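Putative type III secretion protein YscO (Vibrio parahaemolyticus, PDB 4MH6) is of unknown function but probably serves the type III secretion system as a long helical-hairpin component. Local coordinates at residues A[49-54]-A[123-128]; A[77-82]-A[98-103]. All coordinates share one frame; numbering follows the deposited sequence.

How the interactions relate
Both interactions join the same two helices, 18-84 and 90-167, which run antiparallel and together make up nearly all of the modelled chain. The centres of the two interactions lie 39 Å apart and their nearest atoms about 23 Å apart, so they sample one hairpin at two separate levels. Along the sequence the order is 49-54, 77-82, 98-103 and 123-128: interaction 2 pairs the inner segments, 16 residues apart and close to the turn, and interaction 1 the outer ones, near the centre of the chain. The angle between segment axes is 164° in interaction 1 and 170° in interaction 2, consistent with the predicted coiled coil that spans all four segments.

Interaction 1: residues A[49-54]-A[123-128]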
ATOM      1  N   TYR A  49       2.720  -3.428   4.383  1.00 25.35           N
ATOM      2  CA  TYR A  49       3.814  -3.149   5.307  1.00 26.91           C
ATOM      3  C   TYR A  49       3.913  -1.626   5.551  1.00 24.61           C
ATOM      4  O   TYR A  49       4.046  -1.159   6.692  1.00 22.58           O
ATOM      5  CB  TYR A  49       5.152  -3.715   4.784  1.00 30.62           C
ATOM      6  CG  TYR A  49       6.292  -3.413   5.723  1.00 37.11           C
ATOM      7  CD1 TYR A  49       7.030  -2.234   5.601  1.00 42.06           C
ATOM      8  CD2 TYR A  49       6.603  -4.267   6.762  1.00 41.74           C
ATOM      9  CE1 TYR A  49       8.044  -1.927   6.484  1.00 46.25           C
ATOM     10  CE2 TYR A  49       7.627  -3.976   7.637  1.00 47.65           C
ATOM     11  CZ  TYR A  49       8.335  -2.802   7.492  1.00 50.91           C
ATOM     12  OH  TYR A  49       9.355  -2.509   8.363  1.00 69.42           O
ATOM     13  N   ARG A  50       3.867  -0.872   4.459  1.00 23.88           N
ATOM     14  CA  ARG A  50       3.928   0.579   4.530  1.00 24.73           C
ATOM     15  C   ARG A  50       2.797   1.120   5.410  1.00 23.05           C
ATOM     16  O   ARG A  50       3.037   1.997   6.233  1.00 22.92           O
ATOM     17  CB  ARG A  50       3.950   1.225   3.112  1.00 26.38           C
ATOM     18  CG  ARG A  50       5.345   1.238   2.490  1.00 29.17           C
ATOM     19  CD  ARG A  50       5.479   2.022   1.192  1.00 31.25           C
ATOM     20  NE  ARG A  50       5.090   1.179   0.093  1.00 31.26           N
ATOM     21  CZ  ARG A  50       5.915   0.574  -0.764  1.00 32.40           C
ATOM     22  NH1 ARG A  50       7.219   0.779  -0.753  1.00 34.73           N
ATOM     23  NH2 ARG A  50       5.392  -0.219  -1.689  1.00 32.21           N
ATOM     24  N   VAL A  51       1.584   0.573   5.264  1.00 21.62           N
ATOM     25  CA  VAL A  51       0.454   1.030   6.096  1.00 21.90           C
ATOM     26  C   VAL A  51       0.763   0.774   7.567  1.00 21.89           C
ATOM     27  O   VAL A  51       0.737   1.680   8.367  1.00 24.04           O
ATOM     28  CB  VAL A  51      -0.910   0.391   5.719  1.00 21.94           C
ATOM     29  CG1 VAL A  51      -1.975   0.773   6.731  1.00 23.13           C
ATOM     30  CG2 VAL A  51      -1.367   0.835   4.334  1.00 22.81           C
ATOM     31  N   ALA A  52       1.072  -0.457   7.910  1.00 21.95           N
ATOM     32  CA  ALA A  52       1.395  -0.818   9.281  1.00 23.17           C
ATOM     33  C   ALA A  52       2.533   0.022   9.819  1.00 24.26           C
ATOM     34  O   ALA A  52       2.560   0.418  10.986  1.00 24.61           O
ATOM     35  CB  ALA A  52       1.783  -2.288   9.344  1.00 24.09           C
ATOM     36  N   ASN A  53       3.493   0.298   8.967  1.00 25.54           N
ATOM     37  CA  ASN A  53       4.614   1.070   9.409  1.00 27.81           C
ATOM     38  C   ASN A  53       4.233   2.514   9.757  1.00 27.14           C
ATOM     39  O   ASN A  53       4.730   3.088  10.732  1.00 26.52           O
ATOM     40  CB  ASN A  53       5.631   1.100   8.320  1.00 31.88           C
ATOM     41  CG  ASN A  53       6.889   1.703   8.778  1.00 37.85           C
ATOM     42  OD1 ASN A  53       7.484   1.213   9.732  1.00 45.02           O
ATOM     43  ND2 ASN A  53       7.319   2.775   8.124  1.00 41.55           N
ATOM     44  N   VAL A  54       3.362   3.109   8.938  1.00 26.02           N
ATOM     45  CA  VAL A  54       2.920   4.477   9.178  1.00 25.99           C
ATOM     46  C   VAL A  54       2.021   4.543  10.403  1.00 25.69           C
ATOM     47  O   VAL A  54       2.087   5.513  11.177  1.00 27.09           O
ATOM     48  CB  VAL A  54       2.205   5.060   7.969  1.00 26.51           C
ATOM     49  CG1 VAL A  54       1.725   6.471   8.271  1.00 28.45           C
ATOM     50  CG2 VAL A  54       3.152   5.091   6.782  1.00 27.59           C
ATOM     51  N   GLN A 123      -3.370   8.332   2.857  1.00 33.89           N
ATOM     52  CA  GLN A 123      -2.785   8.209   1.530  1.00 34.63           C
ATOM     53  C   GLN A 123      -2.236   6.800   1.265  1.00 31.70           C
ATOM     54  O   GLN A 123      -2.376   6.270   0.141  1.00 33.18           O
ATOM     55  CB  GLN A 123      -1.694   9.244   1.329  1.00 36.94           C
ATOM     56  CG  GLN A 123      -2.252  10.637   1.088  1.00 40.95           C
ATOM     57  CD  GLN A 123      -1.181  11.697   0.989  1.00 43.89           C
ATOM     58  OE1 GLN A 123      -0.206  11.689   1.739  1.00 42.02           O
ATOM     59  NE2 GLN A 123      -1.381  12.645   0.098  1.00 49.94           N
ATOM     60  N   GLU A 124      -1.626   6.179   2.280  1.00 28.18           N
ATOM     61  CA  GLU A 124      -1.081   4.821   2.119  1.00 26.73           C
ATOM     62  C   GLU A 124      -2.232   3.837   1.989  1.00 25.25           C
ATOM     63  O   GLU A 124      -2.168   2.872   1.208  1.00 25.46           O
ATOM     64  CB  GLU A 124      -0.192   4.431   3.292  1.00 26.15           C
ATOM     65  CG  GLU A 124       1.037   5.314   3.517  1.00 27.73           C
ATOM     66  CD  GLU A 124       2.054   5.286   2.379  1.00 31.06           C
ATOM     67  OE1 GLU A 124       3.116   5.939   2.516  1.00 33.83           O
ATOM     68  OE2 GLU A 124       1.815   4.632   1.345  1.00 31.81           O
ATOM     69  N   ARG A 125      -3.287   4.068   2.764  1.00 24.30           N
ATOM     70  CA  ARG A 125      -4.469   3.206   2.682  1.00 24.36           C
ATOM     71  C   ARG A 125      -5.149   3.354   1.313  1.00 25.68           C
ATOM     72  O   ARG A 125      -5.709   2.415   0.773  1.00 25.81           O
ATOM     73  CB  ARG A 125      -5.430   3.567   3.802  1.00 25.46           C
ATOM     74  CG  ARG A 125      -4.978   3.032   5.143  1.00 25.11           C
ATOM     75  CD  ARG A 125      -5.666   3.719   6.301  1.00 26.83           C
ATOM     76  NE  ARG A 125      -5.500   2.970   7.539  1.00 28.24           N
ATOM     77  CZ  ARG A 125      -5.872   3.428   8.724  1.00 30.41           C
ATOM     78  NH1 ARG A 125      -6.390   4.639   8.802  1.00 30.87           N
ATOM     79  NH2 ARG A 125      -5.706   2.702   9.831  1.00 33.06           N
ATOM     80  N   THR A 126      -5.096   4.565   0.768  1.00 27.30           N
ATOM     81  CA  THR A 126      -5.691   4.810  -0.525  1.00 30.19           C
ATOM     82  C   THR A 126      -4.868   4.051  -1.570  1.00 29.68           C
ATOM     83  O   THR A 126      -5.443   3.448  -2.494  1.00 30.88           O
ATOM     84  CB  THR A 126      -5.753   6.320  -0.852  1.00 33.82           C
ATOM     85  OG1 THR A 126      -6.619   6.962   0.074  1.00 35.08           O
ATOM     86  CG2 THR A 126      -6.277   6.559  -2.251  1.00 38.49           C
ATOM     87  N   LEU A 127      -3.535   4.099  -1.441  1.00 28.77           N
ATOM     88  CA  LEU A 127      -2.685   3.362  -2.382  1.00 29.58           C
ATOM     89  C   LEU A 127      -2.899   1.865  -2.231  1.00 27.30           C
ATOM     90  O   LEU A 127      -2.912   1.144  -3.207  1.00 28.10           O
ATOM     91  CB  LEU A 127      -1.215   3.671  -2.172  1.00 30.59           C
ATOM     92  CG  LEU A 127      -0.692   5.019  -2.622  1.00 34.49           C
ATOM     93  CD1 LEU A 127       0.736   5.174  -2.136  1.00 35.66           C
ATOM     94  CD2 LEU A 127      -0.746   5.135  -4.132  1.00 39.18           C
ATOM     95  N   LEU A 128      -3.047   1.404  -1.005  1.00 25.30           N
ATOM     96  CA  LEU A 128      -3.288   0.007  -0.812  1.00 24.58           C
ATOM     97  C   LEU A 128      -4.513  -0.370  -1.598  1.00 25.45           C
ATOM     98  O   LEU A 128      -4.525  -1.369  -2.323  1.00 25.63           O
ATOM     99  CB  LEU A 128      -3.488  -0.336   0.676  1.00 23.79           C
ATOM    100  CG  LEU A 128      -3.800  -1.795   1.032  1.00 24.19           C
ATOM    101  CD1 LEU A 128      -2.855  -2.759   0.344  1.00 24.85           C
ATOM    102  CD2 LEU A 128      -3.730  -2.010   2.525  1.00 25.31           C
TER
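Val51 and Glu124 carry this contact, with Val54, Arg50 and Arg125 adding smaller shares. The CA atoms of Val51 and Glu124 lie 5.7 Å apart and set the register. The axes of the two helical segments approach to 9.2 Å at 164°, a side-by-side antiparallel pairing consistent with the coiled coil predicted for residues 44-134. The two methyls of Val51 divide the work. CG2 stands anti to the carbonyl carbon of its own residue and presses against the backbone of the facing helix, 3.8 Å from Glu124 O, while the same methyl lies 3.9 Å from Glu124 CB. CG1, anti to the backbone N (chi1 173°), goes instead to the aliphatic stem of Arg125, whose extended chain it crosses at about a right angle, with CG1 4.1 Å from Arg125 CG. A further apolar touch joins Val51 CG2 to Leu128 CD2 at 4.1 Å.

Glu124 contributes its methylenes rather than its charge to the packing. Its chain bends at chi2 (-64°), and CG meets Val54 CG2 at 3.9 Å, the two side chains crossing roughly perpendicularly. Glu124 OE2 accepts a hydrogen bond from Gln47 NE2, while Gln47 OE1 accepts one from Arg50 NE. Arg50 NE and Glu124 OE2 themselves stay 4.9 Å apart, so Gln47 bridges the opposite charges.

No hydrogen bond links the two segments directly. On the neighbouring turns, Val51 and Val54 also pack on Leu121 of helix 90-167; Leu128 in turn rests on Val44, Gln47 and Glu48 of helix 18-84, continuing the antiparallel seam of the hairpin.

Interaction 2: residues A[77-82]-A[98-103]; sequences ERRFAK and QEIALL
Arg79 and Glu99 supply the polar part of this contact, a salt bridge between two nearly antiparallel segments whose axes lie 10.2 Å apart at closest approach. Their side-by-side course is consistent with the coiled coil predicted for residues 44-134. The bond runs from Arg79 NE to Glu99 OE1 over 2.9 Å, with an N-H...O angle of 159°. The acceptor sits at the edge of the guanidinium, near its plane, whereas the arginine nitrogen meets OE1 from above the carboxylate, and the two planes are turned 70° against each other. This is therefore a single-bond pairing through NE, not a two-pronged one. Arg79 is extended from CG to NE and Glu99 beyond CG, and the two side chains cross at about a right angle.

Van der Waals contacts flank the pair. Leu103 CD1 covers one face of the guanidinium, displaced toward its rim and 3.9 Å from Arg79 NH1, while Arg79 CD packs 4.2 Å from Ile100 CG1. The arginine thus lends its methylenes to the isoleucine and its flat end to the leucine.

The third kind of contact is CH-pi. Ile100 CD1 lies over one face of the Phe80 ring, 3.7 Å from the centroid and closest to the CE1 and CZ side. Its chain leads there with CG1 anti to the carbonyl carbon (chi1 -74°) and CD1 extended beyond it, crossing Phe80 nearly perpendicularly.

Arg79 has a second anionic partner, since NH1 forms a salt bridge with Glu75 one turn earlier on helix 18-84. With NE and NH1 engaged by carboxylates from different helices and a leucine methyl over one face, the rotation of the guanidinium is probably restrained and its positive charge stabilised. The contact thus combines a salt bridge with methyl packing near the hairpin turn.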
ATOM      1  N   GLU A  77       2.304  27.301  33.393  1.00 41.17           N
ATOM      2  CA  GLU A  77       1.740  27.815  34.637  1.00 44.84           C
ATOM      3  C   GLU A  77       2.825  28.226  35.638  1.00 44.05           C
ATOM      4  O   GLU A  77       2.651  29.166  36.417  1.00 42.96           O
ATOM      5  CB  GLU A  77       0.810  26.788  35.257  1.00 51.89           C
ATOM      6  CG  GLU A  77      -0.416  26.515  34.394  1.00 61.00           C
ATOM      7  CD  GLU A  77      -1.323  25.439  34.958  1.00 69.55           C
ATOM      8  OE1 GLU A  77      -2.240  25.006  34.227  1.00 72.35           O
ATOM      9  OE2 GLU A  77      -1.114  25.024  36.125  1.00 83.68           O
ATOM     10  N   ARG A  78       3.933  27.499  35.632  1.00 41.54           N
ATOM     11  CA  ARG A  78       5.062  27.818  36.492  1.00 39.24           C
ATOM     12  C   ARG A  78       5.612  29.193  36.152  1.00 39.08           C
ATOM     13  O   ARG A  78       5.951  29.986  37.026  1.00 40.66           O
ATOM     14  CB  ARG A  78       6.134  26.752  36.316  1.00 38.42           C
ATOM     15  CG  ARG A  78       5.786  25.469  37.052  1.00 39.29           C
ATOM     16  CD  ARG A  78       6.579  24.284  36.559  1.00 38.72           C
ATOM     17  NE  ARG A  78       8.013  24.551  36.503  1.00 38.01           N
ATOM     18  CZ  ARG A  78       8.844  24.445  37.527  1.00 37.70           C
ATOM     19  NH1 ARG A  78       8.405  24.095  38.727  1.00 39.40           N
ATOM     20  NH2 ARG A  78      10.121  24.696  37.342  1.00 37.64           N
ATOM     21  N   ARG A  79       5.666  29.484  34.866  1.00 37.97           N
ATOM     22  CA  ARG A  79       6.184  30.749  34.406  1.00 38.84           C
ATOM     23  C   ARG A  79       5.228  31.903  34.632  1.00 40.92           C
ATOM     24  O   ARG A  79       5.663  33.023  34.882  1.00 41.96           O
ATOM     25  CB  ARG A  79       6.624  30.620  32.958  1.00 37.37           C
ATOM     26  CG  ARG A  79       7.889  29.799  32.873  1.00 36.87           C
ATOM     27  CD  ARG A  79       8.224  29.442  31.449  1.00 37.70           C
ATOM     28  NE  ARG A  79       9.499  28.725  31.379  1.00 38.36           N
ATOM     29  CZ  ARG A  79       9.661  27.448  31.709  1.00 37.51           C
ATOM     30  NH1 ARG A  79       8.641  26.726  32.181  1.00 37.14           N
ATOM     31  NH2 ARG A  79      10.858  26.896  31.599  1.00 37.80           N
ATOM     32  N   PHE A  80       3.931  31.655  34.537  1.00 41.96           N
ATOM     33  CA  PHE A  80       3.003  32.728  34.820  1.00 46.26           C
ATOM     34  C   PHE A  80       3.034  33.050  36.321  1.00 47.58           C
ATOM     35  O   PHE A  80       2.911  34.204  36.719  1.00 46.68           O
ATOM     36  CB  PHE A  80       1.583  32.367  34.416  1.00 49.81           C
ATOM     37  CG  PHE A  80       1.348  32.347  32.935  1.00 53.92           C
ATOM     38  CD1 PHE A  80       1.572  33.485  32.169  1.00 55.23           C
ATOM     39  CD2 PHE A  80       0.788  31.227  32.317  1.00 53.44           C
ATOM     40  CE1 PHE A  80       1.320  33.480  30.809  1.00 55.36           C
ATOM     41  CE2 PHE A  80       0.527  31.231  30.959  1.00 51.57           C
ATOM     42  CZ  PHE A  80       0.796  32.353  30.205  1.00 51.70           C
ATOM     43  N   ALA A  81       3.187  32.006  37.136  1.00 49.67           N
ATOM     44  CA  ALA A  81       3.227  32.123  38.592  1.00 51.86           C
ATOM     45  C   ALA A  81       4.464  32.895  39.031  1.00 55.93           C
ATOM     46  O   ALA A  81       4.373  33.818  39.837  1.00 61.09           O
ATOM     47  CB  ALA A  81       3.206  30.740  39.235  1.00 49.65           C
ATOM     48  N   LYS A  82       5.621  32.523  38.497  1.00 57.57           N
ATOM     49  CA  LYS A  82       6.856  33.218  38.842  1.00 60.57           C
ATOM     50  C   LYS A  82       6.673  34.698  38.550  1.00 62.19           C
ATOM     51  O   LYS A  82       6.911  35.540  39.406  1.00 63.69           O
ATOM     52  CB  LYS A  82       8.037  32.657  38.046  1.00 59.95           C
ATOM     53  CG  LYS A  82       9.372  33.264  38.423  1.00 63.72           C
ATOM     54  CD  LYS A  82      10.502  32.546  37.719  1.00 68.20           C
ATOM     55  CE  LYS A  82      11.847  33.165  38.056  1.00 75.38           C
ATOM     56  NZ  LYS A  82      12.962  32.497  37.321  1.00 78.73           N
ATOM     57  N   GLN A  98       8.730  34.534  26.224  1.00 47.88           N
ATOM     58  CA  GLN A  98       9.299  33.877  25.066  1.00 49.92           C
ATOM     59  C   GLN A  98       9.455  32.387  25.339  1.00 45.80           C
ATOM     60  O   GLN A  98       9.308  31.561  24.438  1.00 45.18           O
ATOM     61  CB  GLN A  98      10.642  34.467  24.640  1.00 56.07           C
ATOM     62  CG  GLN A  98      11.135  33.742  23.399  1.00 63.06           C
ATOM     63  CD  GLN A  98      12.270  34.405  22.670  1.00 74.43           C
ATOM     64  OE1 GLN A  98      12.572  34.022  21.532  1.00 85.11           O
ATOM     65  NE2 GLN A  98      12.904  35.401  23.293  1.00 77.14           N
ATOM     66  N   GLU A  99       9.788  32.045  26.577  1.00 43.99           N
ATOM     67  CA  GLU A  99       9.941  30.640  26.936  1.00 43.33           C
ATOM     68  C   GLU A  99       8.624  29.921  26.724  1.00 38.91           C
ATOM     69  O   GLU A  99       8.608  28.804  26.227  1.00 38.20           O
ATOM     70  CB  GLU A  99      10.437  30.477  28.366  1.00 44.94           C
ATOM     71  CG  GLU A  99      11.910  30.777  28.504  1.00 50.51           C
ATOM     72  CD  GLU A  99      12.404  30.671  29.931  1.00 55.93           C
ATOM     73  OE1 GLU A  99      11.569  30.690  30.858  1.00 57.19           O
ATOM     74  OE2 GLU A  99      13.636  30.586  30.131  1.00 65.04           O
ATOM     75  N   ILE A 100       7.532  30.596  27.067  1.00 35.85           N
ATOM     76  CA  ILE A 100       6.197  30.058  26.895  1.00 34.74           C
ATOM     77  C   ILE A 100       5.919  29.845  25.409  1.00 35.05           C
ATOM     78  O   ILE A 100       5.431  28.785  24.992  1.00 34.25           O
ATOM     79  CB  ILE A 100       5.140  30.997  27.498  1.00 34.58           C
ATOM     80  CG1 ILE A 100       5.182  30.893  29.012  1.00 34.53           C
ATOM     81  CG2 ILE A 100       3.744  30.594  27.056  1.00 36.73           C
ATOM     82  CD1 ILE A 100       4.281  31.876  29.727  1.00 36.39           C
ATOM     83  N   ALA A 101       6.236  30.857  24.624  1.00 35.96           N
ATOM     84  CA  ALA A 101       6.041  30.793  23.197  1.00 37.81           C
ATOM     85  C   ALA A 101       6.777  29.582  22.643  1.00 37.81           C
ATOM     86  O   ALA A 101       6.199  28.790  21.906  1.00 38.22           O
ATOM     87  CB  ALA A 101       6.547  32.074  22.542  1.00 41.03           C
ATOM     88  N   LEU A 102       8.040  29.418  23.022  1.00 38.29           N
ATOM     89  CA  LEU A 102       8.832  28.297  22.519  1.00 40.08           C
ATOM     90  C   LEU A 102       8.242  26.948  22.921  1.00 38.02           C
ATOM     91  O   LEU A 102       8.251  25.994  22.142  1.00 38.95           O
ATOM     92  CB  LEU A 102      10.295  28.430  22.961  1.00 43.23           C
ATOM     93  CG  LEU A 102      11.048  29.572  22.255  1.00 48.04           C
ATOM     94  CD1 LEU A 102      12.354  29.928  22.949  1.00 51.48           C
ATOM     95  CD2 LEU A 102      11.295  29.253  20.779  1.00 51.23           C
ATOM     96  N   LEU A 103       7.736  26.879  24.143  1.00 36.55           N
ATOM     97  CA  LEU A 103       7.104  25.675  24.650  1.00 35.57           C
ATOM     98  C   LEU A 103       5.871  25.348  23.814  1.00 34.69           C
ATOM     99  O   LEU A 103       5.626  24.196  23.482  1.00 35.39           O
ATOM    100  CB  LEU A 103       6.699  25.873  26.115  1.00 35.45           C
ATOM    101  CG  LEU A 103       7.833  25.875  27.140  1.00 36.88           C
ATOM    102  CD1 LEU A 103       7.350  26.358  28.494  1.00 37.58           C
ATOM    103  CD2 LEU A 103       8.453  24.497  27.264  1.00 39.59           C
TER